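Local coordinates for protein DNMT2 (Spodoptera frugiperda, PDB 4H0N) that probably methylates a cytosine in the anticodon loop of tRNA(Asp), and also cytosines in DNA, with S-adenosyl-L-methionine as methyl donor, at residues A[236-241]-A[282-287]; A[219-224]-A[229-234]; A[196-201]-A[290-295]. The protein carries 3 engineered substitutions. One frame throughout, in Å; residues are numbered along the deposited sequence.

Contact 1. Residues A[236-241]-A[282-287]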
loop_
_atom_site.group_PDB
_atom_site.type_symbol
_atom_site.label_atom_id
_atom_site.label_comp_id
_atom_site.label_asym_id
_atom_site.label_seq_id
_atom_site.Cartn_x
_atom_site.Cartn_y
_atom_site.Cartn_z
ATOM N N ALA A 236 -2.447 11.322 -4.058
ATOM C CA ALA A 236 -2.389 12.679 -4.587
ATOM C C ALA A 236 -1.264 12.856 -5.603
ATOM O O ALA A 236 -0.959 13.978 -6.006
ATOM C CB ALA A 236 -2.245 13.683 -3.451
ATOM N N TYR A 237 -0.648 11.749 -6.007
ATOM C CA TYR A 237 0.406 11.788 -7.016
ATOM C C TYR A 237 -0.179 12.319 -8.321
ATOM O O TYR A 237 -1.202 11.826 -8.788
ATOM C CB TYR A 237 1.010 10.393 -7.202
ATOM C CG TYR A 237 2.243 10.316 -8.095
ATOM C CD1 TYR A 237 3.383 11.057 -7.813
ATOM C CD2 TYR A 237 2.272 9.471 -9.199
ATOM C CE1 TYR A 237 4.503 10.976 -8.616
ATOM C CE2 TYR A 237 3.386 9.383 -10.005
ATOM C CZ TYR A 237 4.503 10.133 -9.711
ATOM O OH TYR A 237 5.623 10.041 -10.514
ATOM N N THR A 238 0.483 13.328 -8.887
ATOM C CA THR A 238 0.042 14.079 -10.080
ATOM C C THR A 238 -1.094 15.083 -9.830
ATOM O O THR A 238 -1.529 15.754 -10.759
ATOM C CB THR A 238 -0.307 13.191 -11.321
ATOM O OG1 THR A 238 -1.653 12.715 -11.218
ATOM C CG2 THR A 238 0.661 12.013 -11.471
ATOM N N HIS A 239 -1.566 15.178 -8.587
ATOM C CA HIS A 239 -2.532 16.206 -8.196
ATOM C C HIS A 239 -1.763 17.433 -7.737
ATOM O O HIS A 239 -2.126 18.575 -8.036
ATOM C CB HIS A 239 -3.369 15.755 -6.998
ATOM C CG HIS A 239 -4.407 14.723 -7.306
ATOM N ND1 HIS A 239 -5.416 14.413 -6.419
ATOM C CD2 HIS A 239 -4.590 13.919 -8.379
ATOM C CE1 HIS A 239 -6.181 13.468 -6.934
ATOM N NE2 HIS A 239 -5.701 13.150 -8.123
ATOM N N TYR A 240 -0.725 17.167 -6.951
ATOM C CA TYR A 240 0.132 18.191 -6.381
ATOM C C TYR A 240 1.555 17.731 -6.591
ATOM O O TYR A 240 1.799 16.568 -6.908
ATOM C CB TYR A 240 -0.154 18.368 -4.895
ATOM C CG TYR A 240 -1.620 18.546 -4.608
ATOM C CD1 TYR A 240 -2.256 19.752 -4.874
ATOM C CD2 TYR A 240 -2.376 17.505 -4.083
ATOM C CE1 TYR A 240 -3.608 19.920 -4.618
ATOM C CE2 TYR A 240 -3.728 17.662 -3.824
ATOM C CZ TYR A 240 -4.340 18.871 -4.092
ATOM O OH TYR A 240 -5.685 19.035 -3.836
ATOM N N ALA A 241 2.498 18.641 -6.402
ATOM C CA ALA A 241 3.857 18.410 -6.858
ATOM C C ALA A 241 4.699 17.738 -5.794
ATOM O O ALA A 241 5.850 17.375 -6.033
ATOM C CB ALA A 241 4.481 19.728 -7.245
ATOM N N LEU A 282 11.060 15.966 -17.515
ATOM C CA LEU A 282 10.561 15.321 -16.305
ATOM C C LEU A 282 9.178 14.751 -16.564
ATOM O O LEU A 282 8.331 15.411 -17.154
ATOM C CB LEU A 282 10.490 16.312 -15.151
ATOM C CG LEU A 282 11.830 16.898 -14.720
ATOM C CD1 LEU A 282 11.629 17.987 -13.685
ATOM C CD2 LEU A 282 12.713 15.797 -14.178
ATOM N N ARG A 283 8.954 13.517 -16.130
ATOM C CA ARG A 283 7.663 12.871 -16.319
ATOM C C ARG A 283 7.302 12.069 -15.088
ATOM O O ARG A 283 8.167 11.725 -14.287
ATOM C CB ARG A 283 7.703 11.932 -17.521
ATOM C CG ARG A 283 8.498 10.660 -17.278
ATOM C CD ARG A 283 7.948 9.531 -18.128
ATOM N NE ARG A 283 8.881 8.416 -18.261
ATOM C CZ ARG A 283 8.862 7.331 -17.496
ATOM N NH1 ARG A 283 7.960 7.213 -16.528
ATOM N NH2 ARG A 283 9.749 6.368 -17.697
ATOM N N TYR A 284 6.019 11.766 -14.941
ATOM C CA TYR A 284 5.573 10.888 -13.872
ATOM C C TYR A 284 5.884 9.428 -14.199
ATOM O O TYR A 284 6.125 9.078 -15.356
ATOM C CB TYR A 284 4.076 11.056 -13.648
ATOM C CG TYR A 284 3.671 12.450 -13.237
ATOM C CD1 TYR A 284 3.977 12.941 -11.974
ATOM C CD2 TYR A 284 2.967 13.276 -14.107
ATOM C CE1 TYR A 284 3.604 14.217 -11.590
ATOM C CE2 TYR A 284 2.590 14.555 -13.733
ATOM C CZ TYR A 284 2.911 15.019 -12.476
ATOM O OH TYR A 284 2.530 16.289 -12.105
ATOM N N PHE A 285 5.896 8.579 -13.176
ATOM C CA PHE A 285 5.922 7.145 -13.416
ATOM C C PHE A 285 4.549 6.741 -13.944
ATOM O O PHE A 285 3.531 7.285 -13.512
ATOM C CB PHE A 285 6.255 6.374 -12.134
ATOM C CG PHE A 285 7.685 6.531 -11.673
ATOM C CD1 PHE A 285 8.714 5.844 -12.307
ATOM C CD2 PHE A 285 8.001 7.353 -10.601
ATOM C CE1 PHE A 285 10.031 5.986 -11.887
ATOM C CE2 PHE A 285 9.315 7.499 -10.174
ATOM C CZ PHE A 285 10.330 6.815 -10.816
ATOM N N THR A 286 4.519 5.810 -14.890
ATOM C CA THR A 286 3.253 5.305 -15.412
ATOM C C THR A 286 2.653 4.348 -14.389
ATOM O O THR A 286 3.390 3.776 -13.583
ATOM C CB THR A 286 3.451 4.534 -16.723
ATOM O OG1 THR A 286 3.945 3.223 -16.424
ATOM C CG2 THR A 286 4.421 5.262 -17.637
ATOM N N PRO A 287 1.316 4.169 -14.414
ATOM C CA PRO A 287 0.637 3.228 -13.513
ATOM C C PRO A 287 1.270 1.842 -13.542
ATOM O O PRO A 287 1.332 1.162 -12.517
ATOM C CB PRO A 287 -0.774 3.165 -14.093
ATOM C CG PRO A 287 -0.984 4.517 -14.673
ATOM C CD PRO A 287 0.350 4.918 -15.242
#

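Contact 2. Residues A[219-224]-A[229-234]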
loop_
_atom_site.group_PDB
_atom_site.type_symbol
_atom_site.label_atom_id
_atom_site.label_comp_id
_atom_site.label_asym_id
_atom_site.label_seq_id
_atom_site.Cartn_x
_atom_site.Cartn_y
_atom_site.Cartn_z
ATOM N N VAL A 219 10.662 21.472 -5.000
ATOM C CA VAL A 219 10.396 20.450 -3.990
ATOM C C VAL A 219 10.149 19.073 -4.591
ATOM O O VAL A 219 9.637 18.177 -3.920
ATOM C CB VAL A 219 9.195 20.827 -3.118
ATOM C CG1 VAL A 219 9.530 22.019 -2.237
ATOM C CG2 VAL A 219 7.980 21.115 -3.993
ATOM N N PHE A 220 10.502 18.916 -5.859
ATOM C CA PHE A 220 10.419 17.626 -6.519
ATOM C C PHE A 220 11.551 16.744 -6.034
ATOM O O PHE A 220 12.651 17.228 -5.780
ATOM C CB PHE A 220 10.543 17.799 -8.032
ATOM C CG PHE A 220 9.257 18.162 -8.710
ATOM C CD1 PHE A 220 8.051 17.654 -8.260
ATOM C CD2 PHE A 220 9.253 19.006 -9.807
ATOM C CE1 PHE A 220 6.863 17.984 -8.891
ATOM C CE2 PHE A 220 8.068 19.346 -10.440
ATOM C CZ PHE A 220 6.871 18.836 -9.980
ATOM N N ASP A 221 11.276 15.453 -5.888
ATOM C CA ASP A 221 12.343 14.470 -5.747
ATOM C C ASP A 221 12.500 13.748 -7.069
ATOM O O ASP A 221 11.573 13.089 -7.534
ATOM C CB ASP A 221 12.050 13.445 -4.656
ATOM C CG ASP A 221 13.129 12.374 -4.574
ATOM O OD1 ASP A 221 12.791 11.172 -4.608
ATOM O OD2 ASP A 221 14.323 12.737 -4.488
ATOM N N ILE A 222 13.673 13.866 -7.673
ATOM C CA ILE A 222 13.885 13.291 -8.988
ATOM C C ILE A 222 14.567 11.931 -8.923
ATOM O O ILE A 222 15.455 11.704 -8.100
ATOM C CB ILE A 222 14.711 14.230 -9.881
ATOM C CG1 ILE A 222 14.326 15.688 -9.611
ATOM C CG2 ILE A 222 14.541 13.851 -11.351
ATOM C CD1 ILE A 222 13.728 16.406 -10.790
ATOM N N CYS A 223 14.137 11.028 -9.798
ATOM C CA CYS A 223 14.790 9.736 -9.956
ATOM C C CYS A 223 15.340 9.525 -11.361
ATOM O O CYS A 223 14.849 10.103 -12.333
ATOM C CB CYS A 223 13.833 8.607 -9.600
ATOM S SG CYS A 223 13.496 8.531 -7.849
ATOM N N TYR A 224 16.365 8.686 -11.446
ATOM C CA TYR A 224 16.982 8.332 -12.715
ATOM C C TYR A 224 17.064 6.811 -12.778
ATOM O O TYR A 224 16.726 6.133 -11.807
ATOM C CB TYR A 224 18.363 8.976 -12.823
ATOM C CG TYR A 224 18.388 10.380 -12.266
ATOM C CD1 TYR A 224 18.177 11.482 -13.084
ATOM C CD2 TYR A 224 18.597 10.601 -10.910
ATOM C CE1 TYR A 224 18.183 12.763 -12.569
ATOM C CE2 TYR A 224 18.600 11.874 -10.386
ATOM C CZ TYR A 224 18.395 12.949 -11.218
ATOM O OH TYR A 224 18.404 14.212 -10.677
ATOM N N ARG A 229 16.344 4.156 -5.014
ATOM C CA ARG A 229 15.346 4.618 -4.060
ATOM C C ARG A 229 14.330 5.486 -4.777
ATOM O O ARG A 229 14.588 5.987 -5.867
ATOM C CB ARG A 229 16.017 5.447 -2.970
ATOM C CG ARG A 229 16.891 6.563 -3.521
ATOM C CD ARG A 229 16.899 7.789 -2.619
ATOM N NE ARG A 229 15.550 8.266 -2.325
ATOM C CZ ARG A 229 14.789 8.937 -3.184
ATOM N NH1 ARG A 229 15.240 9.209 -4.400
ATOM N NH2 ARG A 229 13.574 9.328 -2.826
ATOM N N SER A 230 13.170 5.666 -4.159
ATOM C CA SER A 230 12.174 6.606 -4.660
ATOM C C SER A 230 11.242 6.961 -3.526
ATOM O O SER A 230 11.091 6.193 -2.575
ATOM C CB SER A 230 11.375 6.006 -5.814
ATOM O OG SER A 230 10.675 4.852 -5.398
ATOM N N CYS A 231 10.616 8.125 -3.617
ATOM C CA CYS A 231 9.683 8.545 -2.581
ATOM C C CYS A 231 8.391 7.742 -2.610
ATOM O O CYS A 231 8.068 7.098 -3.604
ATOM C CB CYS A 231 9.387 10.041 -2.684
ATOM S SG CYS A 231 10.711 11.092 -2.044
ATOM N N CYS A 232 7.663 7.790 -1.501
ATOM C CA CYS A 232 6.379 7.104 -1.362
ATOM C C CYS A 232 5.286 7.708 -2.249
ATOM O O CYS A 232 4.983 8.901 -2.159
ATOM C CB CYS A 232 5.927 7.146 0.099
ATOM S SG CYS A 232 4.465 6.153 0.461
ATOM N N PHE A 233 4.696 6.882 -3.105
ATOM C CA PHE A 233 3.564 7.319 -3.906
ATOM C C PHE A 233 2.297 7.403 -3.048
ATOM O O PHE A 233 2.015 6.508 -2.243
ATOM C CB PHE A 233 3.341 6.374 -5.088
ATOM C CG PHE A 233 4.541 6.219 -5.978
ATOM C CD1 PHE A 233 4.947 7.252 -6.802
ATOM C CD2 PHE A 233 5.253 5.034 -6.001
ATOM C CE1 PHE A 233 6.051 7.109 -7.619
ATOM C CE2 PHE A 233 6.356 4.887 -6.818
ATOM C CZ PHE A 233 6.757 5.923 -7.624
ATOM N N THR A 234 1.541 8.485 -3.212
ATOM C CA THR A 234 0.263 8.630 -2.512
ATOM C C THR A 234 -0.879 8.656 -3.515
ATOM O O THR A 234 -0.666 8.460 -4.710
ATOM C CB THR A 234 0.211 9.912 -1.656
ATOM O OG1 THR A 234 0.169 11.067 -2.508
ATOM C CG2 THR A 234 1.421 9.992 -0.735
#

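Contact 3. Residues A[196-201]-A[290-295]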
loop_
_atom_site.group_PDB
_atom_site.type_symbol
_atom_site.label_atom_id
_atom_site.label_comp_id
_atom_site.label_asym_id
_atom_site.label_seq_id
_atom_site.Cartn_x
_atom_site.Cartn_y
_atom_site.Cartn_z
ATOM N N GLU A 196 16.112 0.347 -13.529
ATOM C CA GLU A 196 16.157 0.059 -14.959
ATOM C C GLU A 196 15.252 -1.097 -15.353
ATOM O O GLU A 196 14.628 -1.062 -16.415
ATOM C CB GLU A 196 17.578 -0.248 -15.409
ATOM C CG GLU A 196 18.538 0.888 -15.214
ATOM C CD GLU A 196 19.831 0.668 -15.959
ATOM O OE1 GLU A 196 20.886 1.110 -15.459
ATOM O OE2 GLU A 196 19.787 0.054 -17.046
ATOM N N SER A 197 15.204 -2.124 -14.506
ATOM C CA SER A 197 14.386 -3.307 -14.759
ATOM C C SER A 197 12.940 -2.907 -14.997
ATOM O O SER A 197 12.232 -3.521 -15.798
ATOM C CB SER A 197 14.466 -4.287 -13.584
ATOM O OG SER A 197 15.174 -3.724 -12.492
ATOM N N ILE A 198 12.522 -1.856 -14.306
ATOM C CA ILE A 198 11.151 -1.386 -14.380
ATOM C C ILE A 198 11.068 0.039 -14.944
ATOM O O ILE A 198 10.827 1.003 -14.216
ATOM C CB ILE A 198 10.453 -1.537 -13.010
ATOM C CG1 ILE A 198 11.261 -0.855 -11.904
ATOM C CG2 ILE A 198 10.340 -3.013 -12.661
ATOM C CD1 ILE A 198 10.756 -1.148 -10.501
ATOM N N ILE A 199 11.287 0.146 -16.253
ATOM C CA ILE A 199 11.141 1.398 -16.990
ATOM C C ILE A 199 11.018 1.056 -18.472
ATOM O O ILE A 199 11.731 0.184 -18.978
ATOM C CB ILE A 199 12.320 2.378 -16.726
ATOM C CG1 ILE A 199 11.901 3.462 -15.731
ATOM C CG2 ILE A 199 12.792 3.047 -18.012
ATOM C CD1 ILE A 199 13.051 4.033 -14.946
ATOM N N GLU A 200 10.096 1.728 -19.155
ATOM C CA GLU A 200 9.812 1.459 -20.558
ATOM C C GLU A 200 10.394 2.572 -21.428
ATOM O O GLU A 200 10.528 3.706 -20.969
ATOM C CB GLU A 200 8.302 1.362 -20.742
ATOM C CG GLU A 200 7.550 1.866 -19.519
ATOM C CD GLU A 200 6.333 1.031 -19.176
ATOM O OE1 GLU A 200 6.441 0.141 -18.303
ATOM O OE2 GLU A 200 5.263 1.277 -19.771
ATOM N N GLU A 201 10.761 2.256 -22.668
ATOM C CA GLU A 201 11.336 3.272 -23.548
ATOM C C GLU A 201 10.250 4.092 -24.247
ATOM O O GLU A 201 10.305 5.322 -24.259
ATOM C CB GLU A 201 12.341 2.661 -24.544
ATOM C CG GLU A 201 11.745 1.849 -25.696
ATOM C CD GLU A 201 11.514 2.686 -26.948
ATOM O OE1 GLU A 201 11.685 3.923 -26.885
ATOM O OE2 GLU A 201 11.166 2.106 -27.999
ATOM N N VAL A 290 4.574 2.024 -11.539
ATOM C CA VAL A 290 4.256 2.058 -10.119
ATOM C C VAL A 290 3.825 0.670 -9.635
ATOM O O VAL A 290 4.151 0.265 -8.520
ATOM C CB VAL A 290 3.163 3.098 -9.826
ATOM C CG1 VAL A 290 2.816 3.119 -8.338
ATOM C CG2 VAL A 290 3.609 4.473 -10.307
ATOM N N LEU A 291 3.113 -0.063 -10.488
ATOM C CA LEU A 291 2.720 -1.438 -10.182
ATOM C C LEU A 291 3.931 -2.358 -10.012
ATOM O O LEU A 291 3.961 -3.193 -9.106
ATOM C CB LEU A 291 1.767 -1.986 -11.253
ATOM C CG LEU A 291 0.271 -1.691 -11.060
ATOM C CD1 LEU A 291 -0.513 -1.933 -12.339
ATOM C CD2 LEU A 291 -0.302 -2.533 -9.930
ATOM N N MET A 292 4.924 -2.195 -10.884
ATOM C CA MET A 292 6.173 -2.955 -10.802
ATOM C C MET A 292 6.993 -2.527 -9.596
ATOM O O MET A 292 7.612 -3.354 -8.928
ATOM C CB MET A 292 7.009 -2.764 -12.065
ATOM C CG MET A 292 6.463 -3.433 -13.306
ATOM S SD MET A 292 6.268 -5.207 -13.093
ATOM C CE MET A 292 4.528 -5.389 -13.491
ATOM N N ILE A 293 7.003 -1.225 -9.335
ATOM C CA ILE A 293 7.645 -0.676 -8.148
ATOM C C ILE A 293 7.022 -1.225 -6.861
ATOM O O ILE A 293 7.733 -1.521 -5.901
ATOM C CB ILE A 293 7.590 0.869 -8.149
ATOM C CG1 ILE A 293 8.549 1.422 -9.202
ATOM C CG2 ILE A 293 7.948 1.432 -6.780
ATOM C CD1 ILE A 293 8.343 2.894 -9.515
ATOM N N MET A 294 5.700 -1.376 -6.845
ATOM C CA MET A 294 5.026 -1.932 -5.672
ATOM C C MET A 294 4.989 -3.461 -5.707
ATOM O O MET A 294 4.259 -4.099 -4.947
ATOM C CB MET A 294 3.625 -1.348 -5.522
ATOM C CG MET A 294 3.635 0.138 -5.239
ATOM S SD MET A 294 1.980 0.801 -5.056
ATOM C CE MET A 294 1.547 0.166 -3.440
ATOM N N CYS A 295 5.789 -4.025 -6.608
ATOM C CA CYS A 295 6.032 -5.460 -6.692
ATOM C C CYS A 295 4.802 -6.284 -7.035
ATOM O O CYS A 295 4.682 -7.431 -6.611
ATOM C CB CYS A 295 6.696 -5.972 -5.414
ATOM S SG CYS A 295 8.285 -5.185 -5.074
#

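Contact 1. Residues A[236-241]-A[282-287]
Thr238 and Tyr237 pack against Tyr284 from two directions. The methyl CG2 of Thr238 sits over the centre of one Tyr284 face, 3.4 Å from the ring centroid and 10° off the normal, a CH-pi contact. The same ring turns an edge toward the face of Tyr237 in a T-shaped pair with planes at 80°, CD1 of Tyr284 lying 3.6 Å from CZ of Tyr237. The Tyr237 side chain, with CG anti to the backbone N (chi1 -172°), reaches past this ring to the 282-287 backbone. There its OH accepts a nearly straight bond from Phe285 N (N to OH 3.0 Å) and gives its own proton to Ser246 O, so two bonds hold the buried hydroxyl. Thr238 OG1 is held by Tyr237 O (OG1 to O 2.6 Å), on a lone pair in the carbonyl plane, and by Lys309. This close-packed group contrasts with the solvent side of the loop, where His239 and Tyr240 point away from 282-287 and are exposed, Tyr240 being poorly ordered. Tyr237 closes the CFTxxY motif that marks the DNMT2 family and packs edge-to-face on Phe233 of the same motif. The contact joins the loop between strands 222-223 and 247-248 to the chain entering helix 287-293. Tyr312 of helix 308-316 packs edge-to-face with Tyr237 and bonds Phe285 O, while Ile247 of strand 247-248 and Met213 of helix 211-214 touch Tyr284.

Contact 2. Residues A[219-224]-A[229-234]
Asp221 holds CG trans to its backbone N (chi1 177°), which extends its carboxylate toward 229-234, while Arg229 sets out between its own N and carbonyl carbon (chi1 52°) and bends again at chi2 and chi3, turning its guanidinium back toward Asp221. The salt bridge that results falls on one oxygen. NH2 of Arg229 gives the main bond to OD1 of Asp221 at 2.7 Å; NH1 of Arg229 adds a weak one to the same OD1 at 3.1 Å. Carboxylate and guanidinium planes stand 72° apart, and NH2 meets OD1 from above the carboxylate plane, so this is not the flat, side-by-side pairing of two oxygens with two nitrogens. Beside it, SG of Cys231 lies 3.3 Å from Asp221 OD1. Deeper in, SG of Cys223 rests 3.4 Å from Arg229 O and 3.9 Å from CB of Ser230, whose hydroxyl is bound by Asn157 and Pro156. Ser246 OG ties both segments together, bonding Asp221 OD1 as well as Cys231 N. In the fold, 219-224 carries the short strand 222-223, which pairs in parallel with 247-248, and 229-234 lies in the loop joining those two strands. With arginine and serine converging on OD1, Asp221 probably stays ionised, its negative charge matched by an arginine that is itself exposed.

Contact 3. Residues A[196-201]-A[290-295]
Ile198 meets the helix 287-293 through two of its carbon tips, one on Met292 and one on Ile293, and the contact between 196-201 and 290-295 is wholly apolar. The branch methyl CG2 of Ile198 rests against the base of Met292, 3.4 Å from its CB and 4.0 Å from its CG. Beyond CB the methionine chain bends at chi2 and again at chi3, which carries its end away, so it is the root of Met292 and not its thioether that receives the isoleucine. The other branch of Ile198 runs out extended (chi2 -171°), bringing CD1 to 3.6 Å from CG1 of Ile293; these two side chains cross at about a right angle. Ile198 therefore straddles two successive residues of the helix. An alanine here would lose both branches and would probably leave Met292 CB and Ile293 CG1 without this apolar partner, opening a gap between loop and helix.

Hydrogen bonding belongs to the helix itself. Met294 N reaches Val290 O at 2.8 Å, and Cys295, with a positive phi (64°), is the C-prime residue of a Schellman motif: Cys295 N bonds Met292 O at 3.0 Å and Phe296 N bonds Leu291 O. The helix thus stops just past the residues that Ile198 covers. One weak polar link lies beside the contact, from Glu200 N to Glu289, an earlier residue of the same helix.

In the fold, Ile198 brings the long loop between strand 161-168 and helix 211-214 against the last turn of helix 287-293. Phe233, from the loop between strands 222-223 and 247-248, packs on Val290 and Ile293, and past the helix end Met294 bonds the backbone of Val321, where helix 321-332 begins.

Overall arrangement
The three contacts lie close together, centres about 10 Å apart for contacts 1 and 2 and about 14 Å for either with contact 3, which encloses both along the chain. Phe285 joins them: its CD2 lies 3.5 Å from CZ of Phe233 and its CB 3.7 Å from CG2 of Val290. Segments 282-287 and 290-295 fit the conserved motif IX of C5-methyltransferases; 196-201, 219-224, 229-234 and 236-241 belong to the target-recognition region between motifs VIII and IX, with the CFTxxY signature of DNMT2 in the last two. None reaches the cofactor: the Ile293 side chain is about 14 Å from bound S-adenosyl-L-homocysteine, and that of Tyr237 about 10 Å from that of Asn317, probably cofactor-binding.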